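Local coordinates for protein polyporopepsin (Irpex lacteus, PDB 1WKR) that hydrolyses peptide bonds as a pepsin-family aspartic endopeptidase of broad specificity that clots milk, at residues Ser167-Gly172 with Arg315-Tyr320; Val145-Thr150 with Asn308-Leu313; Gln263-Thr268 with Leu327-Thr332. One frame throughout, in Å; residues are numbered along the deposited sequence.

Contact 1: Ser167-Gly172 with Arg315-Tyr320; sequences SSKYTG and RFYSVY
Tyr170, in an irregular loop, and Tyr317, on strand 316-321, face each other with their CA atoms 5.9 Å apart, with both side chains starting out toward the other segment. The two phenol rings are nearly parallel, their planes 20° apart, but slid so far that they barely overlap, with centroids 5.4 Å from each other. They meet along one side of each: Tyr170 CD2 comes to 3.6 Å from Tyr317 CD2. Nearer the backbone the two CB methylenes also touch, Tyr170 CB lying 3.7 Å from Tyr317 CB. CG of Tyr317 stands anti to its backbone N (chi1 -172°), which sends the ring out from the strand to the backbone of Lys169 and Tyr170. There the far side of the ring meets Lys169, whose CB lies 3.6 Å from Tyr317 CE1 and whose carbonyl O lies 3.7 Å from Tyr317 CD1. The lysine chain then bends at chi2 and leads its ammonium end away, so that only its base packs on the tyrosine. The phenol oxygen of Tyr317 is hydrogen-bonded to the backbone N of Asp166, just ahead of the loop segment, which ties the polar end of the ring to the same loop. Tyr170 also packs on Ala330 of the adjoining strand 326-331, and the Tyr317 ring leans on Ala144 of strand 142-146. The loop of 167-172 thus covers one face of the six-stranded antiparallel interdomain sheet of pepsin-like proteases, here where strands 142-146, 316-321 and 326-331 run side by side.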
loop_
_atom_site.group_PDB
_atom_site.type_symbol
_atom_site.label_atom_id
_atom_site.label_comp_id
_atom_site.label_asym_id
_atom_site.label_seq_id
_atom_site.Cartn_x
_atom_site.Cartn_y
_atom_site.Cartn_z
ATOM N N SER A 167 14.154 13.377 3.577
ATOM C CA SER A 167 14.444 13.340 5.013
ATOM C C SER A 167 13.517 14.199 5.859
ATOM O O SER A 167 13.454 14.048 7.073
ATOM C CB SER A 167 16.000 13.851 5.301
ATOM O OG SER A 167 16.078 15.088 5.041
ATOM N N SER A 168 12.705 15.021 5.223
ATOM C CA SER A 168 11.698 15.767 5.938
ATOM C C SER A 168 10.502 14.894 6.343
ATOM O O SER A 168 9.668 15.313 7.118
ATOM C CB SER A 168 11.190 17.016 5.157
ATOM O OG SER A 168 10.282 16.613 4.118
ATOM N N LYS A 169 10.470 13.653 5.829
ATOM C CA LYS A 169 9.360 12.720 6.048
ATOM C C LYS A 169 9.725 11.609 7.005
ATOM O O LYS A 169 8.890 10.693 7.185
ATOM C CB LYS A 169 8.884 12.167 4.740
ATOM C CG LYS A 169 8.503 13.239 3.701
ATOM C CD LYS A 169 7.359 14.099 4.162
ATOM C CE LYS A 169 6.856 14.985 3.051
ATOM N NZ LYS A 169 5.661 15.775 3.461
ATOM N N TYR A 170 10.904 11.589 7.601
ATOM C CA TYR A 170 11.193 10.563 8.584
ATOM C C TYR A 170 12.104 11.084 9.667
ATOM O O TYR A 170 12.815 12.085 9.449
ATOM C CB TYR A 170 11.765 9.296 7.929
ATOM C CG TYR A 170 13.200 9.399 7.405
ATOM C CD1 TYR A 170 14.324 9.102 8.174
ATOM C CD2 TYR A 170 13.435 9.779 6.084
ATOM C CE1 TYR A 170 15.611 9.182 7.670
ATOM C CE2 TYR A 170 14.745 9.816 5.573
ATOM C CZ TYR A 170 15.775 9.519 6.388
ATOM O OH TYR A 170 17.089 9.564 5.878
ATOM N N THR A 171 12.099 10.439 10.807
ATOM C CA THR A 171 12.992 10.732 11.932
ATOM C C THR A 171 13.939 9.559 12.125
ATOM O O THR A 171 13.708 8.434 11.650
ATOM C CB THR A 171 12.156 10.977 13.189
ATOM O OG1 THR A 171 11.317 9.812 13.391
ATOM C CG2 THR A 171 11.306 12.229 13.117
ATOM N N GLY A 172 15.048 9.824 12.819
ATOM C CA GLY A 172 16.124 8.834 12.989
ATOM C C GLY A 172 16.657 8.418 11.609
ATOM O O GLY A 172 16.743 9.214 10.687
ATOM N N ARG A 315 2.293 5.455 10.034
ATOM C CA ARG A 315 3.200 5.651 11.166
ATOM C C ARG A 315 4.661 5.436 10.827
ATOM O O ARG A 315 5.507 5.710 11.691
ATOM C CB ARG A 315 2.780 4.749 12.306
ATOM C CG ARG A 315 1.356 4.959 12.811
ATOM C CD ARG A 315 1.140 6.314 13.430
ATOM N NE ARG A 315 -0.252 6.580 13.863
ATOM C CZ ARG A 315 -0.567 7.028 15.048
ATOM N NH1 ARG A 315 0.280 7.127 16.080
ATOM N NH2 ARG A 315 -1.871 7.343 15.277
ATOM N N PHE A 316 5.006 4.944 9.635
ATOM C CA PHE A 316 6.387 4.639 9.257
ATOM C C PHE A 316 6.633 5.049 7.859
ATOM O O PHE A 316 5.831 4.748 6.940
ATOM C CB PHE A 316 6.670 3.147 9.455
ATOM C CG PHE A 316 6.497 2.719 10.905
ATOM C CD1 PHE A 316 7.479 3.032 11.838
ATOM C CD2 PHE A 316 5.361 2.057 11.325
ATOM C CE1 PHE A 316 7.320 2.728 13.147
ATOM C CE2 PHE A 316 5.225 1.737 12.680
ATOM C CZ PHE A 316 6.183 2.088 13.559
ATOM N N TYR A 317 7.760 5.672 7.598
ATOM C CA TYR A 317 8.209 6.012 6.238
ATOM C C TYR A 317 8.728 4.731 5.575
ATOM O O TYR A 317 9.420 3.942 6.250
ATOM C CB TYR A 317 9.347 7.033 6.326
ATOM C CG TYR A 317 9.788 7.614 5.005
ATOM C CD1 TYR A 317 8.912 8.386 4.236
ATOM C CD2 TYR A 317 11.091 7.464 4.537
ATOM C CE1 TYR A 317 9.304 8.990 3.045
ATOM C CE2 TYR A 317 11.497 8.114 3.371
ATOM C CZ TYR A 317 10.622 8.840 2.659
ATOM O OH TYR A 317 11.034 9.499 1.478
ATOM N N SER A 318 8.443 4.526 4.303
ATOM C CA SER A 318 8.850 3.239 3.637
ATOM C C SER A 318 9.550 3.521 2.347
ATOM O O SER A 318 9.244 4.435 1.596
ATOM C CB SER A 318 7.622 2.346 3.469
ATOM O OG SER A 318 6.551 2.959 2.756
ATOM N N VAL A 319 10.554 2.666 2.086
ATOM C CA VAL A 319 11.439 2.791 0.923
ATOM C C VAL A 319 11.416 1.453 0.154
ATOM O O VAL A 319 11.762 0.437 0.694
ATOM C CB VAL A 319 12.864 3.171 1.321
ATOM C CG1 VAL A 319 13.714 3.356 0.046
ATOM C CG2 VAL A 319 12.878 4.450 2.199
ATOM N N TYR A 320 11.043 1.544 -1.120
ATOM C CA TYR A 320 10.839 0.384 -1.984
ATOM C C TYR A 320 11.998 0.455 -3.014
ATOM O O TYR A 320 11.938 1.203 -3.978
ATOM C CB TYR A 320 9.484 0.438 -2.662
ATOM C CG TYR A 320 8.361 0.520 -1.639
ATOM C CD1 TYR A 320 7.966 1.731 -1.132
ATOM C CD2 TYR A 320 7.776 -0.632 -1.136
ATOM C CE1 TYR A 320 7.030 1.842 -0.109
ATOM C CE2 TYR A 320 6.778 -0.536 -0.105
ATOM C CZ TYR A 320 6.464 0.701 0.361
ATOM O OH TYR A 320 5.510 0.802 1.391
#

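Contact 2: Val145-Thr150 with Asn308-Leu313; sequences VSFEPT and NGLTFL
Phe147 carries the apolar part of this contact, set against Leu310 and Leu313 on one side of the short helix 310-313. Its CD2 lies 3.9 Å from Leu313 CB, and both CD2 and CE2 lie 4.1 Å from Leu310 CG, so one side of the ring meets two leucines about one helical turn apart. The Leu310 side chain runs at about a right angle to that of Phe147. CG of Phe147 anti to its carbonyl carbon (chi1 -68°) brings the CD2-CE2 side of the ring against the two leucines. Tyr14 stacks on the same phenylalanine, adding a partner from the N-terminal strands.

At the base of the side chain, Phe147 CB packs 3.5 Å from Leu313 O, so the aromatic residue rests on the last carbonyl of the helix segment as well as on its leucines. The helix follows strand 306-308, which lies between strands 207-211 and 218-220 in the psi-shaped arrangement of the C-terminal lobe that carries the active-site Asp212. The Leu313 side chain is about 6 Å from that of Asp212. Phe147 therefore joins the end of strand 142-146, in the interdomain sheet, to the framework behind one half of the active site.

Polar links between the backbones run through a single water, which donates hydrogen bonds to Phe147 O at 2.8 Å and to Leu313 O at 3.0 Å; with further acceptors nearby, its two protons are probably shared among them.

Gly309, the N-cap just ahead of the helix, accepts the backbone N of Leu313 at its O, 3.0 Å away. Asn308 CB sits over one face of the Phe312 ring, toward its rim, and the edge of that ring meets Leu313 CD2.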
loop_
_atom_site.group_PDB
_atom_site.type_symbol
_atom_site.label_atom_id
_atom_site.label_comp_id
_atom_site.label_asym_id
_atom_site.label_seq_id
_atom_site.Cartn_x
_atom_site.Cartn_y
_atom_site.Cartn_z
ATOM N N VAL A 145 7.792 6.379 0.145
ATOM C CA VAL A 145 6.403 6.760 0.383
ATOM C C VAL A 145 6.256 7.294 1.785
ATOM O O VAL A 145 6.597 6.630 2.779
ATOM C CB VAL A 145 5.494 5.524 0.197
ATOM C CG1 VAL A 145 4.059 5.878 0.583
ATOM C CG2 VAL A 145 5.565 5.006 -1.201
ATOM N N SER A 146 5.650 8.492 1.868
ATOM C CA SER A 146 5.220 9.115 3.110
ATOM C C SER A 146 3.720 9.114 3.215
ATOM O O SER A 146 3.029 9.767 2.378
ATOM C CB SER A 146 5.756 10.524 3.190
ATOM O OG SER A 146 5.202 11.224 4.308
ATOM N N PHE A 147 3.177 8.404 4.198
ATOM C CA PHE A 147 1.780 8.527 4.640
ATOM C C PHE A 147 1.772 9.124 6.026
ATOM O O PHE A 147 2.778 9.112 6.737
ATOM C CB PHE A 147 1.083 7.161 4.639
ATOM C CG PHE A 147 0.846 6.506 3.287
ATOM C CD1 PHE A 147 1.044 7.139 2.107
ATOM C CD2 PHE A 147 0.315 5.234 3.274
ATOM C CE1 PHE A 147 0.726 6.524 0.885
ATOM C CE2 PHE A 147 0.006 4.573 2.069
ATOM C CZ PHE A 147 0.212 5.249 0.882
ATOM N N GLU A 148 0.629 9.693 6.429
ATOM C CA GLU A 148 0.477 10.289 7.745
ATOM C C GLU A 148 -0.909 10.016 8.265
ATOM O O GLU A 148 -1.853 9.846 7.466
ATOM C CB GLU A 148 0.681 11.816 7.654
ATOM C CG GLU A 148 2.066 12.198 7.251
ATOM C CD GLU A 148 2.280 13.703 7.127
ATOM O OE1 GLU A 148 1.321 14.509 7.352
ATOM O OE2 GLU A 148 3.463 14.039 6.787
ATOM N N PRO A 149 -1.103 10.001 9.591
ATOM C CA PRO A 149 -2.480 9.846 10.116
ATOM C C PRO A 149 -3.358 11.006 9.661
ATOM O O PRO A 149 -2.881 12.072 9.295
ATOM C CB PRO A 149 -2.258 9.903 11.646
ATOM C CG PRO A 149 -0.803 9.557 11.830
ATOM C CD PRO A 149 -0.101 10.218 10.659
ATOM N N THR A 150 -4.653 10.752 9.722
ATOM C CA THR A 150 -5.607 11.759 9.255
ATOM C C THR A 150 -6.792 11.915 10.258
ATOM O O THR A 150 -7.121 10.971 10.973
ATOM C CB THR A 150 -6.052 11.377 7.917
ATOM O OG1 THR A 150 -6.838 12.497 7.378
ATOM C CG2 THR A 150 -6.983 10.166 7.877
ATOM N N ASN A 308 1.549 -5.499 5.977
ATOM C CA ASN A 308 1.703 -4.198 6.656
ATOM C C ASN A 308 1.089 -3.168 5.709
ATOM O O ASN A 308 1.697 -2.790 4.691
ATOM C CB ASN A 308 3.164 -3.889 6.954
ATOM C CG ASN A 308 3.822 -4.854 7.906
ATOM O OD1 ASN A 308 3.186 -5.682 8.562
ATOM N ND2 ASN A 308 5.155 -4.755 8.009
ATOM N N GLY A 309 -0.135 -2.732 6.023
ATOM C CA GLY A 309 -0.928 -1.887 5.132
ATOM C C GLY A 309 -0.833 -0.440 5.402
ATOM O O GLY A 309 0.043 0.044 6.128
ATOM N N LEU A 310 -1.737 0.303 4.750
ATOM C CA LEU A 310 -1.791 1.776 4.879
ATOM C C LEU A 310 -1.810 2.230 6.313
ATOM O O LEU A 310 -1.142 3.193 6.647
ATOM C CB LEU A 310 -3.094 2.229 4.140
ATOM C CG LEU A 310 -3.423 3.713 4.188
ATOM C CD1 LEU A 310 -4.322 4.031 2.983
ATOM C CD2 LEU A 310 -4.150 4.103 5.470
ATOM N N THR A 311 -2.525 1.530 7.197
ATOM C CA THR A 311 -2.667 1.945 8.576
ATOM C C THR A 311 -1.359 1.785 9.325
ATOM O O THR A 311 -1.099 2.536 10.287
ATOM C CB THR A 311 -3.804 1.193 9.271
ATOM O OG1 THR A 311 -3.667 -0.250 8.992
ATOM C CG2 THR A 311 -5.180 1.688 8.840
ATOM N N PHE A 312 -0.494 0.849 8.922
ATOM C CA PHE A 312 0.847 0.746 9.463
ATOM C C PHE A 312 1.725 1.856 8.884
ATOM O O PHE A 312 2.483 2.534 9.633
ATOM C CB PHE A 312 1.401 -0.654 9.080
ATOM C CG PHE A 312 2.845 -0.907 9.502
ATOM C CD1 PHE A 312 3.900 -0.597 8.654
ATOM C CD2 PHE A 312 3.146 -1.504 10.713
ATOM C CE1 PHE A 312 5.204 -0.856 9.007
ATOM C CE2 PHE A 312 4.487 -1.768 11.061
ATOM C CZ PHE A 312 5.494 -1.406 10.196
ATOM N N LEU A 313 1.641 2.085 7.576
ATOM C CA LEU A 313 2.495 3.050 6.897
ATOM C C LEU A 313 2.159 4.473 7.201
ATOM O O LEU A 313 2.958 5.381 6.980
ATOM C CB LEU A 313 2.442 2.781 5.399
ATOM C CG LEU A 313 2.980 1.403 5.001
ATOM C CD1 LEU A 313 2.658 1.084 3.554
ATOM C CD2 LEU A 313 4.479 1.312 5.246
HETATM O O HOH W 1 5.033 7.525 6.400
#

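Contact 3: Gln263-Thr268 with Leu327-Thr332; sequences QTFELT and LGLATT
A beta hairpin of the C-terminal lobe, strands 256-260 and 263-267, here lies against the interdomain sheet through Phe265, which meets Leu329 on strand 326-331. The two strands are not paired: their nearest CA atoms, those of Phe265 and Thr331, are 7.6 Å apart, and side chains fill the interval. The methyl CD2 of Leu329 sits squarely over one face of the Phe265 ring, 3.7 Å from its centroid and 12° off the ring normal, which makes a well-centred CH-pi contact. In Leu329, chi1 of -151° turns CG away from the backbone N and chi2 of 71° then swings CD2 over the ring. The far end of the ring passes on toward the strand itself, where Phe265 CZ lies 3.9 Å from Leu329 CB and 3.7 Å from Leu329 O. Beside it, Phe265 CE1 lies 4.2 Å from Ala330 N. One aromatic ring thus has a methyl over its face while its outer carbons come close to the backbone of strand 326-331. Leu329 also packs on Ile260 of the same hairpin and on Phe316 and Ser318 of the neighbouring strand, while Phe265 touches Thr175 of strand 175-178. All the atoms that meet directly on the hairpin side are carbons of a single phenyl group, so cohesion between the two segments rests on dispersion and on the weak attraction of the methyl hydrogens to the ring's pi electrons, with the hydrogen-bonding capacity of each strand's backbone left to its own sheet neighbours.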
loop_
_atom_site.group_PDB
_atom_site.type_symbol
_atom_site.label_atom_id
_atom_site.label_comp_id
_atom_site.label_asym_id
_atom_site.label_seq_id
_atom_site.Cartn_x
_atom_site.Cartn_y
_atom_site.Cartn_z
ATOM N N GLN A 263 15.737 -4.319 13.939
ATOM C CA GLN A 263 15.283 -3.161 14.702
ATOM C C GLN A 263 13.827 -3.336 15.127
ATOM O O GLN A 263 13.040 -4.060 14.462
ATOM C CB GLN A 263 15.440 -1.926 13.933
ATOM C CG GLN A 263 16.940 -1.568 13.673
ATOM C CD GLN A 263 17.822 -1.308 14.903
ATOM O OE1 GLN A 263 19.133 -1.570 14.688
ATOM N NE2 GLN A 263 17.364 -0.858 15.928
ATOM N N THR A 264 13.483 -2.716 16.200
ATOM C CA THR A 264 12.086 -2.678 16.705
ATOM C C THR A 264 11.363 -1.470 16.189
ATOM O O THR A 264 11.855 -0.323 16.306
ATOM C CB THR A 264 12.108 -2.504 18.236
ATOM O OG1 THR A 264 12.650 -3.668 18.885
ATOM C CG2 THR A 264 10.684 -2.384 18.838
ATOM N N PHE A 265 10.179 -1.674 15.618
ATOM C CA PHE A 265 9.235 -0.611 15.208
ATOM C C PHE A 265 8.010 -0.718 16.063
ATOM O O PHE A 265 7.369 -1.820 16.115
ATOM C CB PHE A 265 8.927 -0.750 13.732
ATOM C CG PHE A 265 10.153 -0.483 12.859
ATOM C CD1 PHE A 265 10.482 0.806 12.526
ATOM C CD2 PHE A 265 11.010 -1.538 12.533
ATOM C CE1 PHE A 265 11.635 1.069 11.759
ATOM C CE2 PHE A 265 12.154 -1.251 11.803
ATOM C CZ PHE A 265 12.466 0.040 11.408
ATOM N N GLU A 266 7.608 0.342 16.734
ATOM C CA GLU A 266 6.539 0.312 17.719
ATOM C C GLU A 266 5.268 0.917 17.164
ATOM O O GLU A 266 5.202 2.155 16.916
ATOM C CB GLU A 266 7.002 1.052 18.946
ATOM C CG GLU A 266 5.928 1.018 20.066
ATOM C CD GLU A 266 6.319 1.649 21.336
ATOM O OE1 GLU A 266 7.550 2.037 21.556
ATOM O OE2 GLU A 266 5.484 1.759 22.255
ATOM N N LEU A 267 4.276 0.085 16.906
ATOM C CA LEU A 267 2.929 0.528 16.486
ATOM C C LEU A 267 2.108 0.730 17.776
ATOM O O LEU A 267 1.685 -0.225 18.465
ATOM C CB LEU A 267 2.309 -0.522 15.568
ATOM C CG LEU A 267 1.039 -0.072 14.849
ATOM C CD1 LEU A 267 1.346 0.931 13.724
ATOM C CD2 LEU A 267 0.295 -1.277 14.277
ATOM N N THR A 268 1.927 1.996 18.131
ATOM C CA THR A 268 1.354 2.301 19.467
ATOM C C THR A 268 -0.116 1.976 19.522
ATOM O O THR A 268 -0.770 1.690 18.508
ATOM C CB THR A 268 1.546 3.804 19.776
ATOM O OG1 THR A 268 0.807 4.542 18.763
ATOM C CG2 THR A 268 3.013 4.240 19.761
ATOM N N LEU A 327 13.869 -3.319 1.269
ATOM C CA LEU A 327 12.824 -2.434 1.771
ATOM C C LEU A 327 13.348 -1.743 3.002
ATOM O O LEU A 327 13.951 -2.369 3.870
ATOM C CB LEU A 327 11.575 -3.293 2.096
ATOM C CG LEU A 327 10.413 -2.413 2.584
ATOM C CD1 LEU A 327 9.111 -2.750 1.839
ATOM C CD2 LEU A 327 10.280 -2.308 4.061
ATOM N N GLY A 328 13.144 -0.422 3.039
ATOM C CA GLY A 328 13.535 0.370 4.199
ATOM C C GLY A 328 12.355 0.923 4.964
ATOM O O GLY A 328 11.277 1.202 4.400
ATOM N N LEU A 329 12.526 1.059 6.276
ATOM C CA LEU A 329 11.515 1.646 7.159
ATOM C C LEU A 329 12.174 2.583 8.131
ATOM O O LEU A 329 13.325 2.350 8.585
ATOM C CB LEU A 329 10.758 0.551 7.929
ATOM C CG LEU A 329 9.435 0.748 8.340
ATOM C CD1 LEU A 329 8.402 0.738 7.149
ATOM C CD2 LEU A 329 8.904 -0.246 9.376
ATOM N N ALA A 330 11.439 3.635 8.495
ATOM C CA ALA A 330 11.892 4.617 9.509
ATOM C C ALA A 330 10.691 5.123 10.243
ATOM O O ALA A 330 9.531 5.156 9.733
ATOM C CB ALA A 330 12.642 5.786 8.872
ATOM N N THR A 331 10.889 5.538 11.505
ATOM C CA THR A 331 9.931 6.336 12.241
ATOM C C THR A 331 9.707 7.675 11.560
ATOM O O THR A 331 10.461 8.081 10.689
ATOM C CB THR A 331 10.380 6.539 13.694
ATOM O OG1 THR A 331 11.717 7.120 13.696
ATOM C CG2 THR A 331 10.470 5.212 14.503
ATOM N N THR A 332 8.660 8.352 12.003
ATOM C CA THR A 332 8.334 9.715 11.529
ATOM C C THR A 332 7.918 10.541 12.751
ATOM O O THR A 332 7.694 10.015 13.857
ATOM C CB THR A 332 7.216 9.702 10.484
ATOM O OG1 THR A 332 5.956 9.582 11.194
ATOM C CG2 THR A 332 7.322 8.526 9.518
#

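Overall arrangement
All three contacts border the interdomain sheet. Contacts 1 and 2 share it through the pairing of strands 316-321 and 142-146, where Ser318 O lies 2.8 Å from Val145 N; contacts 1 and 3 are joined by strands 316-321 and 326-331, Tyr317 N being 2.8 Å from Ala330 O. Contact 1 is partly buried, a loop cover made of two slid tyrosines and a lysine stem. Contact 2 lies deepest and nearest the catalytic aspartates, and alone includes a bridging water. Contact 3, also buried but farther from the chain's centre, is mainly apolar, with a methyl over a ring face; Phe312 CZ meets Leu329 CD2 at 3.7 Å, tying it to contact 2.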